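PDB 6O1W: DNA translocase coupling protein from Clostridium perfringens, which probably binds ATP and DNA as the FtsK/SpoIIIE-family translocase that serves conjugative transfer of plasmid pCW3. Local coordinates for residues I94-Y104 / Q337-H348. Numbering follows the deposited sequence.
Sequences IPKYLPWDDKY and QFQAFYFDDDKH
Trp100 drives its indole among Phe341, Phe343 and His348, where the loop holding residues 94-104 meets residues 337-348, which lead from strand 334-340 into helix 345-348 in the P-loop ATPase domain of the FtsK/SpoIIIE type. The two segments run parallel here and are joined by a single beta bridge between Pro99 and Tyr342. Tyr342 N donates to Leu98 O, and Tyr342 O accepts from Trp100 N at 2.9 Å. Trp100 CB sits over the imidazole face of His348, a CH-pi contact 4.2 Å from the ring centroid. CG lies anti to the backbone N (chi1 168°), sending the indole out beside the Phe343 ring. Here Phe343 CD2 comes over the indole face, 3.7 Å from Trp100 CD1, an edge-to-face pair with planes at 60°. CD1 also turns the indole's edge to the His348 face. On the other side of the ring system, CE3 and CZ3 point edge-on at the face of Phe341, the planes 83° apart. NE1, the polar tip, donates to Asp102 OD1, which also accepts from Trp151 NE1 and a water held by His348 O. Trp151, Cys148 and Gln152 of helix 142-155, the helix that follows the Walker A loop, close round the indole, while Phe343 nears Val144, which contacts ATP in another structure of this protein; no nucleotide is bound here. Phe341 meets Tyr104 obliquely through CE1, 3.6 Å from Tyr104 CE2, and Leu98 CD2 packs against Phe341 CD1. His348 is itself steadied by Asp344 N, which donates to ND1 in the ring plane. Farther back, Gln339 bends at chi2 to lie along the backbone of Pro95 and Lys96, its OE1 taken by Arg326. Its NE2 reaches a water at 2.8 Å that also accepts from Leu98 N and donates to Ala340 O.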
loop_
_atom_site.group_PDB
_atom_site.type_symbol
_atom_site.label_atom_id
_atom_site.label_comp_id
_atom_site.label_asym_id
_atom_site.label_seq_id
_atom_site.Cartn_x
_atom_site.Cartn_y
_atom_site.Cartn_z
ATOM N N ILE A 94 3.603 6.420 -15.393
ATOM C CA ILE A 94 2.493 5.997 -14.533
ATOM C C ILE A 94 1.632 7.238 -14.322
ATOM O O ILE A 94 2.197 8.325 -14.235
ATOM C CB ILE A 94 2.874 5.274 -13.184
ATOM C CG1 ILE A 94 3.904 6.035 -12.349
ATOM C CG2 ILE A 94 3.328 3.844 -13.425
ATOM C CD1 ILE A 94 4.307 5.285 -11.083
ATOM N N PRO A 95 0.290 7.123 -14.204
ATOM C CA PRO A 95 -0.528 8.325 -14.020
ATOM C C PRO A 95 -0.278 9.052 -12.712
ATOM O O PRO A 95 0.268 8.477 -11.770
ATOM C CB PRO A 95 -1.967 7.791 -14.102
ATOM C CG PRO A 95 -1.866 6.453 -14.739
ATOM C CD PRO A 95 -0.556 5.915 -14.284
ATOM N N LYS A 96 -0.677 10.330 -12.657
ATOM C CA LYS A 96 -0.540 11.159 -11.449
ATOM C C LYS A 96 -1.928 11.311 -10.801
ATOM O O LYS A 96 -2.075 11.910 -9.730
ATOM C CB LYS A 96 0.078 12.528 -11.789
ATOM C CG LYS A 96 1.497 12.443 -12.330
ATOM C CD LYS A 96 2.181 13.813 -12.290
ATOM C CE LYS A 96 3.664 13.710 -12.575
ATOM N NZ LYS A 96 4.387 14.965 -12.237
ATOM N N TYR A 97 -2.946 10.770 -11.492
ATOM C CA TYR A 97 -4.338 10.718 -11.081
ATOM C C TYR A 97 -4.983 9.577 -11.824
ATOM O O TYR A 97 -4.854 9.471 -13.041
ATOM C CB TYR A 97 -5.073 12.035 -11.375
ATOM C CG TYR A 97 -6.520 12.033 -10.931
ATOM C CD1 TYR A 97 -6.862 11.850 -9.592
ATOM C CD2 TYR A 97 -7.549 12.243 -11.845
ATOM C CE1 TYR A 97 -8.190 11.864 -9.178
ATOM C CE2 TYR A 97 -8.879 12.270 -11.437
ATOM C CZ TYR A 97 -9.195 12.068 -10.106
ATOM O OH TYR A 97 -10.509 12.107 -9.707
ATOM N N LEU A 98 -5.667 8.702 -11.079
ATOM C CA LEU A 98 -6.287 7.519 -11.651
ATOM C C LEU A 98 -7.602 7.276 -10.918
ATOM O O LEU A 98 -7.624 6.602 -9.878
ATOM C CB LEU A 98 -5.311 6.339 -11.505
ATOM C CG LEU A 98 -5.689 5.014 -12.077
ATOM C CD1 LEU A 98 -5.630 5.041 -13.604
ATOM C CD2 LEU A 98 -4.779 3.952 -11.521
ATOM N N PRO A 99 -8.705 7.882 -11.417
ATOM C CA PRO A 99 -10.000 7.690 -10.747
ATOM C C PRO A 99 -10.457 6.242 -10.808
ATOM O O PRO A 99 -10.209 5.560 -11.796
ATOM C CB PRO A 99 -10.956 8.596 -11.544
ATOM C CG PRO A 99 -10.300 8.779 -12.877
ATOM C CD PRO A 99 -8.830 8.753 -12.612
ATOM N N TRP A 100 -11.143 5.783 -9.760
ATOM C CA TRP A 100 -11.725 4.452 -9.746
ATOM C C TRP A 100 -12.826 4.382 -10.797
ATOM O O TRP A 100 -13.488 5.382 -11.070
ATOM C CB TRP A 100 -12.340 4.133 -8.366
ATOM C CG TRP A 100 -13.202 2.900 -8.392
ATOM C CD1 TRP A 100 -14.569 2.852 -8.404
ATOM C CD2 TRP A 100 -12.752 1.553 -8.604
ATOM N NE1 TRP A 100 -14.996 1.549 -8.530
ATOM C CE2 TRP A 100 -13.900 0.731 -8.668
ATOM C CE3 TRP A 100 -11.486 0.962 -8.761
ATOM C CZ2 TRP A 100 -13.816 -0.654 -8.819
ATOM C CZ3 TRP A 100 -11.408 -0.411 -8.907
ATOM C CH2 TRP A 100 -12.565 -1.198 -8.978
ATOM N N ASP A 101 -13.043 3.194 -11.365
ATOM C CA ASP A 101 -14.129 2.940 -12.302
ATOM C C ASP A 101 -14.536 1.464 -12.146
ATOM O O ASP A 101 -13.672 0.593 -12.067
ATOM C CB ASP A 101 -13.713 3.278 -13.735
ATOM C CG ASP A 101 -14.851 3.257 -14.732
ATOM O OD1 ASP A 101 -15.483 2.181 -14.898
ATOM O OD2 ASP A 101 -15.105 4.303 -15.354
ATOM N N ASP A 102 -15.845 1.184 -12.128
ATOM C CA ASP A 102 -16.360 -0.178 -11.950
ATOM C C ASP A 102 -15.909 -1.171 -13.054
ATOM O O ASP A 102 -16.013 -2.382 -12.851
ATOM C CB ASP A 102 -17.900 -0.168 -11.767
ATOM C CG ASP A 102 -18.380 -0.051 -10.306
ATOM O OD1 ASP A 102 -17.539 0.214 -9.414
ATOM O OD2 ASP A 102 -19.585 -0.233 -10.061
ATOM N N LYS A 103 -15.321 -0.663 -14.164
ATOM C CA LYS A 103 -14.799 -1.487 -15.265
ATOM C C LYS A 103 -13.586 -2.338 -14.838
ATOM O O LYS A 103 -13.307 -3.365 -15.476
ATOM C CB LYS A 103 -14.449 -0.617 -16.490
ATOM C CG LYS A 103 -13.158 0.194 -16.362
ATOM C CD LYS A 103 -12.811 0.934 -17.650
ATOM C CE LYS A 103 -11.598 1.814 -17.473
ATOM N NZ LYS A 103 -11.095 2.330 -18.777
ATOM N N TYR A 104 -12.870 -1.903 -13.767
ATOM C CA TYR A 104 -11.708 -2.593 -13.215
ATOM C C TYR A 104 -12.068 -3.822 -12.364
ATOM O O TYR A 104 -11.199 -4.661 -12.139
ATOM C CB TYR A 104 -10.805 -1.631 -12.426
ATOM C CG TYR A 104 -10.267 -0.472 -13.238
ATOM C CD1 TYR A 104 -9.307 -0.672 -14.225
ATOM C CD2 TYR A 104 -10.641 0.837 -12.952
ATOM C CE1 TYR A 104 -8.785 0.397 -14.954
ATOM C CE2 TYR A 104 -10.135 1.911 -13.677
ATOM C CZ TYR A 104 -9.212 1.686 -14.684
ATOM O OH TYR A 104 -8.686 2.745 -15.374
ATOM N N GLN A 337 6.684 0.631 -7.640
ATOM C CA GLN A 337 5.966 1.886 -7.526
ATOM C C GLN A 337 4.669 1.763 -8.349
ATOM O O GLN A 337 4.668 1.167 -9.422
ATOM C CB GLN A 337 6.873 3.053 -8.049
ATOM C CG GLN A 337 6.249 4.427 -7.916
ATOM C CD GLN A 337 7.106 5.613 -8.332
ATOM O OE1 GLN A 337 8.250 5.540 -8.816
ATOM N NE2 GLN A 337 6.541 6.757 -8.152
ATOM N N PHE A 338 3.562 2.306 -7.840
ATOM C CA PHE A 338 2.297 2.313 -8.566
ATOM C C PHE A 338 1.456 3.502 -8.131
ATOM O O PHE A 338 1.660 4.012 -7.018
ATOM C CB PHE A 338 1.491 0.992 -8.340
ATOM C CG PHE A 338 0.695 0.908 -7.057
ATOM C CD1 PHE A 338 1.319 0.601 -5.851
ATOM C CD2 PHE A 338 -0.687 1.090 -7.062
ATOM C CE1 PHE A 338 0.575 0.475 -4.669
ATOM C CE2 PHE A 338 -1.426 0.981 -5.880
ATOM C CZ PHE A 338 -0.787 0.694 -4.685
ATOM N N GLN A 339 0.466 3.879 -8.988
ATOM C CA GLN A 339 -0.523 4.913 -8.716
ATOM C C GLN A 339 -1.793 4.212 -8.275
ATOM O O GLN A 339 -2.365 3.438 -9.033
ATOM C CB GLN A 339 -0.830 5.764 -9.975
ATOM C CG GLN A 339 -1.744 6.994 -9.721
ATOM C CD GLN A 339 -1.176 8.017 -8.750
ATOM O OE1 GLN A 339 0.040 8.175 -8.598
ATOM N NE2 GLN A 339 -2.050 8.739 -8.049
ATOM N N ALA A 340 -2.239 4.507 -7.069
ATOM C CA ALA A 340 -3.446 3.950 -6.485
ATOM C C ALA A 340 -4.667 4.636 -7.047
ATOM O O ALA A 340 -4.628 5.834 -7.313
ATOM C CB ALA A 340 -3.417 4.135 -4.972
ATOM N N PHE A 341 -5.765 3.889 -7.178
ATOM C CA PHE A 341 -7.057 4.418 -7.599
ATOM C C PHE A 341 -7.549 5.423 -6.576
ATOM O O PHE A 341 -7.391 5.208 -5.365
ATOM C CB PHE A 341 -8.123 3.308 -7.672
ATOM C CG PHE A 341 -7.925 2.289 -8.757
ATOM C CD1 PHE A 341 -7.877 2.671 -10.092
ATOM C CD2 PHE A 341 -7.848 0.941 -8.456
ATOM C CE1 PHE A 341 -7.680 1.723 -11.101
ATOM C CE2 PHE A 341 -7.689 -0.011 -9.469
ATOM C CZ PHE A 341 -7.612 0.385 -10.784
ATOM N N TYR A 342 -8.155 6.510 -7.053
ATOM C CA TYR A 342 -8.766 7.443 -6.122
ATOM C C TYR A 342 -10.232 7.061 -6.134
ATOM O O TYR A 342 -10.890 7.104 -7.182
ATOM C CB TYR A 342 -8.527 8.928 -6.459
ATOM C CG TYR A 342 -9.196 9.843 -5.448
ATOM C CD1 TYR A 342 -8.774 9.878 -4.119
ATOM C CD2 TYR A 342 -10.290 10.625 -5.804
ATOM C CE1 TYR A 342 -9.434 10.659 -3.169
ATOM C CE2 TYR A 342 -10.931 11.441 -4.873
ATOM C CZ TYR A 342 -10.511 11.443 -3.553
ATOM O OH TYR A 342 -11.161 12.236 -2.637
ATOM N N PHE A 343 -10.674 6.507 -5.007
ATOM C CA PHE A 343 -12.036 6.027 -4.786
ATOM C C PHE A 343 -12.647 7.048 -3.867
ATOM O O PHE A 343 -12.157 7.264 -2.764
ATOM C CB PHE A 343 -12.003 4.626 -4.138
ATOM C CG PHE A 343 -13.362 4.019 -3.859
ATOM C CD1 PHE A 343 -14.011 4.250 -2.649
ATOM C CD2 PHE A 343 -13.985 3.210 -4.798
ATOM C CE1 PHE A 343 -15.259 3.689 -2.392
ATOM C CE2 PHE A 343 -15.229 2.643 -4.532
ATOM C CZ PHE A 343 -15.874 2.913 -3.348
ATOM N N ASP A 344 -13.684 7.708 -4.337
ATOM C CA ASP A 344 -14.356 8.790 -3.622
ATOM C C ASP A 344 -15.709 8.267 -3.209
ATOM O O ASP A 344 -16.524 7.958 -4.091
ATOM C CB ASP A 344 -14.503 10.000 -4.600
ATOM C CG ASP A 344 -15.033 11.298 -4.002
ATOM O OD1 ASP A 344 -16.094 11.267 -3.356
ATOM O OD2 ASP A 344 -14.387 12.342 -4.194
ATOM N N ASP A 345 -15.964 8.146 -1.884
ATOM C CA ASP A 345 -17.251 7.664 -1.349
ATOM C C ASP A 345 -18.463 8.391 -1.950
ATOM O O ASP A 345 -19.455 7.740 -2.300
ATOM C CB ASP A 345 -17.294 7.800 0.181
ATOM C CG ASP A 345 -16.336 6.894 0.918
ATOM O OD1 ASP A 345 -15.884 5.897 0.319
ATOM O OD2 ASP A 345 -16.044 7.177 2.100
ATOM N N ASP A 346 -18.368 9.726 -2.107
ATOM C CA ASP A 346 -19.463 10.548 -2.634
ATOM C C ASP A 346 -19.881 10.180 -4.057
ATOM O O ASP A 346 -21.043 10.373 -4.400
ATOM C CB ASP A 346 -19.174 12.058 -2.524
ATOM C CG ASP A 346 -19.406 12.657 -1.153
ATOM O OD1 ASP A 346 -20.315 12.175 -0.437
ATOM O OD2 ASP A 346 -18.696 13.625 -0.803
ATOM N N LYS A 347 -18.987 9.602 -4.860
ATOM C CA LYS A 347 -19.402 9.224 -6.207
ATOM C C LYS A 347 -19.191 7.750 -6.566
ATOM O O LYS A 347 -19.760 7.293 -7.560
ATOM C CB LYS A 347 -18.778 10.143 -7.275
ATOM C CG LYS A 347 -17.300 10.326 -7.280
ATOM C CD LYS A 347 -16.991 11.662 -7.912
ATOM C CE LYS A 347 -15.523 11.833 -8.179
ATOM N NZ LYS A 347 -15.178 13.240 -8.545
ATOM N N HIS A 348 -18.446 6.986 -5.752
ATOM C CA HIS A 348 -18.156 5.608 -6.108
ATOM C C HIS A 348 -18.819 4.563 -5.232
ATOM O O HIS A 348 -18.999 3.441 -5.689
ATOM C CB HIS A 348 -16.628 5.397 -6.162
ATOM C CG HIS A 348 -15.943 6.255 -7.182
ATOM N ND1 HIS A 348 -14.846 7.025 -6.851
ATOM C CD2 HIS A 348 -16.262 6.479 -8.481
ATOM C CE1 HIS A 348 -14.507 7.668 -7.959
ATOM N NE2 HIS A 348 -15.341 7.379 -8.965
HETATM O O HOH W 1 -4.807 8.358 -8.269
HETATM O O HOH W 2 -18.152 2.844 -8.154
#